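Local coordinates for exonuclease mut-7 homolog (Aedes aegypti, PDB 7JW2), which probably trims the 3' ends of AGO1-bound microRNAs as a magnesium-dependent 3'-5' exoribonuclease, its exonuclease domain forming this chain, at residues A[178-181]-A[182-185]; A[172-175]-A[176-179]. One frame throughout, in Å; residues are numbered along the deposited sequence.

Contact 1 of 2, residues A[178-181]-A[182-185]; sequences RKEQ and LRYA
Arg-183 reaches back along the helix to lie beside both Lys-179 and Glu-180, a worked example of how i, i+3 and i+4 neighbours share one charged surface. Its chain bends at chi3 (-52°), which turns one guanidinium face to the carbonyl O of Lys-179, toward the rim of that face. NH1 runs past CE of Lys-179 at 3.8 Å, while NH2 meets CG of Glu-180 at 3.7 Å. The carboxylate of Glu-180, swung round by chi2 of 82°, stands nearly perpendicular to the guanidinium, well out of its plane, and the two are joined instead through a water that donates to OE1 of Glu-180 and accepts from Arg-183 NH2, 2.9 Å away at the guanidinium edge. OE1 also takes a salt bridge from Lys-179 NZ at 3.1 Å. This is the N-terminal turn of helix 179-205, in the RNase H-like exonuclease domain; Tyr-184 opens a YxxxD sequence of the kind found in DEDDy exonucleases. At the N-cap, the backbone N of Arg-178 donates to a lone pair of Gln-181 OE1 at 2.9 Å, one half of a capping box; this oxygen probably also accepts from Gln-174 NE2. The Gln-181 amide carbon sits 3.8 Å over the centre of the Arg-178 guanidinium, whose NH1 bonds to Asn-167. Leu-182 CG rests 3.8 Å from the Arg-178 carbonyl O, and its side chain continues onto Met-63.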
loop_
_atom_site.group_PDB
_atom_site.type_symbol
_atom_site.label_atom_id
_atom_site.label_comp_id
_atom_site.label_asym_id
_atom_site.label_seq_id
_atom_site.Cartn_x
_atom_site.Cartn_y
_atom_site.Cartn_z
ATOM N N ARG A 178 13.628 -21.325 9.154
ATOM C CA ARG A 178 13.189 -22.026 10.351
ATOM C C ARG A 178 12.567 -21.041 11.326
ATOM O O ARG A 178 12.895 -19.852 11.326
ATOM C CB ARG A 178 14.357 -22.744 11.029
ATOM C CG ARG A 178 15.074 -23.782 10.179
ATOM C CD ARG A 178 16.249 -24.342 10.950
ATOM N NE ARG A 178 17.528 -23.906 10.398
ATOM C CZ ARG A 178 18.343 -23.025 10.973
ATOM N NH1 ARG A 178 18.024 -22.444 12.139
ATOM N NH2 ARG A 178 19.485 -22.717 10.369
ATOM N N LYS A 179 11.674 -21.548 12.182
ATOM C CA LYS A 179 10.997 -20.667 13.126
ATOM C C LYS A 179 11.987 -19.933 14.023
ATOM O O LYS A 179 11.751 -18.775 14.385
ATOM C CB LYS A 179 9.983 -21.453 13.965
ATOM C CG LYS A 179 10.548 -22.569 14.812
ATOM C CD LYS A 179 9.412 -23.293 15.533
ATOM C CE LYS A 179 9.871 -23.899 16.849
ATOM N NZ LYS A 179 10.422 -25.260 16.647
ATOM N N GLU A 180 13.112 -20.562 14.362
ATOM C CA GLU A 180 14.097 -19.891 15.204
ATOM C C GLU A 180 14.765 -18.735 14.468
ATOM O O GLU A 180 15.133 -17.733 15.099
ATOM C CB GLU A 180 15.145 -20.898 15.689
ATOM C CG GLU A 180 14.580 -22.006 16.572
ATOM C CD GLU A 180 13.957 -23.152 15.774
ATOM O OE1 GLU A 180 13.245 -23.984 16.385
ATOM O OE2 GLU A 180 14.171 -23.222 14.540
ATOM N N GLN A 181 14.917 -18.851 13.145
ATOM C CA GLN A 181 15.457 -17.756 12.342
ATOM C C GLN A 181 14.484 -16.587 12.290
ATOM O O GLN A 181 14.881 -15.426 12.465
ATOM C CB GLN A 181 15.773 -18.241 10.929
ATOM C CG GLN A 181 16.942 -19.209 10.824
ATOM C CD GLN A 181 17.156 -19.631 9.392
ATOM O OE1 GLN A 181 16.322 -20.341 8.833
ATOM N NE2 GLN A 181 18.241 -19.166 8.778
ATOM N N LEU A 182 13.203 -16.877 12.039
ATOM C CA LEU A 182 12.195 -15.820 12.007
ATOM C C LEU A 182 12.091 -15.127 13.358
ATOM O O LEU A 182 11.941 -13.899 13.425
ATOM C CB LEU A 182 10.845 -16.399 11.583
ATOM C CG LEU A 182 10.843 -16.931 10.145
ATOM C CD1 LEU A 182 9.725 -17.948 9.931
ATOM C CD2 LEU A 182 10.740 -15.796 9.148
ATOM N N ARG A 183 12.189 -15.888 14.448
ATOM C CA ARG A 183 12.111 -15.275 15.774
ATOM C C ARG A 183 13.294 -14.346 16.027
ATOM O O ARG A 183 13.121 -13.221 16.521
ATOM C CB ARG A 183 12.025 -16.367 16.844
ATOM C CG ARG A 183 10.650 -17.021 16.901
ATOM C CD ARG A 183 10.362 -17.663 18.256
ATOM N NE ARG A 183 11.421 -18.575 18.669
ATOM C CZ ARG A 183 11.281 -19.895 18.737
ATOM N NH1 ARG A 183 10.119 -20.453 18.420
ATOM N NH2 ARG A 183 12.298 -20.655 19.125
ATOM N N TYR A 184 14.503 -14.792 15.690
ATOM C CA TYR A 184 15.683 -13.952 15.841
ATOM C C TYR A 184 15.561 -12.684 15.001
ATOM O O TYR A 184 15.878 -11.587 15.474
ATOM C CB TYR A 184 16.945 -14.747 15.460
ATOM C CG TYR A 184 18.153 -13.870 15.248
ATOM C CD1 TYR A 184 18.952 -13.475 16.319
ATOM C CD2 TYR A 184 18.469 -13.384 13.984
ATOM C CE1 TYR A 184 20.046 -12.640 16.132
ATOM C CE2 TYR A 184 19.551 -12.556 13.789
ATOM C CZ TYR A 184 20.330 -12.175 14.863
ATOM O OH TYR A 184 21.408 -11.353 14.664
ATOM N N ALA A 185 15.109 -12.818 13.754
ATOM C CA ALA A 185 15.030 -11.654 12.873
ATOM C C ALA A 185 14.031 -10.632 13.393
ATOM O O ALA A 185 14.290 -9.421 13.343
ATOM C CB ALA A 185 14.671 -12.098 11.447
HETATM O O HOH W 1 12.923 -23.451 19.160
#

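Contact 2 of 2, residues A[172-175]-A[176-179]; sequences WAQR and PLRK
With chi1 of -73° and a bend at chi2 (-61°), Arg-175 turns its chain back alongside Leu-177, whose CG, set beside its own backbone N, sends its branch the same way. The two side chains lie side by side across the cis peptide bond that precedes Pro-176. CD1 of Leu-177 sits 3.8 Å above the guanidinium plane, displaced toward its rim, and CD2 packs 3.5 Å from NH1 of Arg-175. That nitrogen grips two backbone carbonyls at once, donating to Trp-172 O and to Gln-174 O, each at 2.9 Å. Both acceptors lie close to the guanidinium plane, yet NH1 approaches each from above the carbonyl plane, away from the lone pairs. NE of Arg-175 is spoken for by a salt bridge with Asp-65 and NH2 by Ser-51, and these bonds together should fix the rotation of the guanidinium. The leucine methyl CD2 also reaches the indole of Trp-172, meeting CE3 at 3.9 Å, with the two side chains crossing at about a right angle; the indole N-H is bonded to Gln-168 O. All this belongs to the irregular loop between helices 151-159 and 179-205 of the exonuclease domain, where Trp-172, Arg-175 and Leu-177 each pack on Leu-52 of strand 50-56, so the loop is laid against the sheet. On another side of the loop, Gln-174 reaches toward Arg-178. Its amide plane stands 85° from the guanidinium plane, and NE2 comes within 3.1 Å of Arg-178 NE. Both atoms are donors, so this is a close approach without a bond; the amide N-H instead serves Gln-181.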
loop_
_atom_site.group_PDB
_atom_site.type_symbol
_atom_site.label_atom_id
_atom_site.label_comp_id
_atom_site.label_asym_id
_atom_site.label_seq_id
_atom_site.Cartn_x
_atom_site.Cartn_y
_atom_site.Cartn_z
ATOM N N TRP A 172 20.662 -17.705 5.958
ATOM C CA TRP A 172 19.523 -16.855 5.618
ATOM C C TRP A 172 19.023 -17.047 4.190
ATOM O O TRP A 172 17.977 -16.477 3.837
ATOM C CB TRP A 172 19.891 -15.385 5.864
ATOM C CG TRP A 172 20.071 -15.093 7.328
ATOM C CD1 TRP A 172 21.251 -14.881 7.989
ATOM C CD2 TRP A 172 19.042 -15.057 8.318
ATOM N NE1 TRP A 172 21.019 -14.698 9.341
ATOM C CE2 TRP A 172 19.667 -14.779 9.563
ATOM C CE3 TRP A 172 17.648 -15.184 8.274
ATOM C CZ2 TRP A 172 18.953 -14.676 10.753
ATOM C CZ3 TRP A 172 16.930 -15.056 9.469
ATOM C CH2 TRP A 172 17.589 -14.812 10.690
ATOM N N ALA A 173 19.698 -17.858 3.376
ATOM C CA ALA A 173 19.238 -18.119 2.019
ATOM C C ALA A 173 18.314 -19.324 1.927
ATOM O O ALA A 173 17.673 -19.513 0.889
ATOM C CB ALA A 173 20.439 -18.322 1.085
ATOM N N GLN A 174 18.221 -20.136 2.977
ATOM C CA GLN A 174 17.356 -21.304 2.897
ATOM C C GLN A 174 15.886 -20.894 2.981
ATOM O O GLN A 174 15.526 -19.927 3.662
ATOM C CB GLN A 174 17.716 -22.312 3.983
ATOM C CG GLN A 174 17.137 -22.032 5.350
ATOM C CD GLN A 174 17.811 -22.865 6.430
ATOM O OE1 GLN A 174 18.481 -23.851 6.132
ATOM N NE2 GLN A 174 17.658 -22.462 7.685
ATOM N N ARG A 175 15.041 -21.593 2.225
ATOM C CA ARG A 175 13.606 -21.368 2.249
ATOM C C ARG A 175 12.890 -22.710 2.333
ATOM O O ARG A 175 13.240 -23.648 1.590
ATOM C CB ARG A 175 13.143 -20.587 1.012
ATOM C CG ARG A 175 13.514 -19.093 1.003
ATOM C CD ARG A 175 12.891 -18.355 2.182
ATOM N NE ARG A 175 13.124 -16.909 2.151
ATOM C CZ ARG A 175 14.245 -16.337 2.588
ATOM N NH1 ARG A 175 15.234 -17.098 3.051
ATOM N NH2 ARG A 175 14.386 -15.016 2.558
ATOM N N PRO A 176 11.895 -22.858 3.227
ATOM C CA PRO A 176 11.503 -21.808 4.186
ATOM C C PRO A 176 12.526 -21.604 5.288
ATOM O O PRO A 176 13.324 -22.484 5.604
ATOM C CB PRO A 176 10.194 -22.333 4.781
ATOM C CG PRO A 176 10.231 -23.813 4.540
ATOM C CD PRO A 176 10.994 -24.023 3.273
ATOM N N LEU A 177 12.516 -20.411 5.868
ATOM C CA LEU A 177 13.326 -20.184 7.046
ATOM C C LEU A 177 12.754 -20.966 8.225
ATOM O O LEU A 177 11.552 -21.239 8.298
ATOM C CB LEU A 177 13.384 -18.688 7.368
ATOM C CG LEU A 177 14.135 -17.817 6.348
ATOM C CD1 LEU A 177 13.771 -16.338 6.523
ATOM C CD2 LEU A 177 15.637 -18.017 6.455
ATOM N N ARG A 178 13.628 -21.325 9.154
ATOM C CA ARG A 178 13.189 -22.026 10.351
ATOM C C ARG A 178 12.567 -21.041 11.326
ATOM O O ARG A 178 12.895 -19.852 11.326
ATOM C CB ARG A 178 14.357 -22.744 11.029
ATOM C CG ARG A 178 15.074 -23.782 10.179
ATOM C CD ARG A 178 16.249 -24.342 10.950
ATOM N NE ARG A 178 17.528 -23.906 10.398
ATOM C CZ ARG A 178 18.343 -23.025 10.973
ATOM N NH1 ARG A 178 18.024 -22.444 12.139
ATOM N NH2 ARG A 178 19.485 -22.717 10.369
ATOM N N LYS A 179 11.674 -21.548 12.182
ATOM C CA LYS A 179 10.997 -20.667 13.126
ATOM C C LYS A 179 11.987 -19.933 14.023
ATOM O O LYS A 179 11.751 -18.775 14.385
ATOM C CB LYS A 179 9.983 -21.453 13.965
ATOM C CG LYS A 179 10.548 -22.569 14.812
ATOM C CD LYS A 179 9.412 -23.293 15.533
ATOM C CE LYS A 179 9.871 -23.899 16.849
ATOM N NZ LYS A 179 10.422 -25.260 16.647
#

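Contact 2 leads directly into contact 1: the two share Arg-178 and Lys-179, and their centres lie about 8 Å apart. The loop also folds against the helix it precedes. Gln-174 NE2 lies 2.8 Å from Gln-181 OE1, a probable hydrogen bond, by which one amide oxygen would serve both the helix cap and the loop. The indole of Trp-172 reaches from contact 2 onto contact 1, its CH2 lying 3.3 Å from Gln-181 O and its CZ2 packing 3.5 Å from Tyr-184 CD2. Leu-177 CD1 meets Leu-182 CD2 at 4.0 Å. Contact 2 thus packs against the start of the helix that carries Tyr-184, whose YxxxD motif in DEDDy exonucleases belongs to the active site.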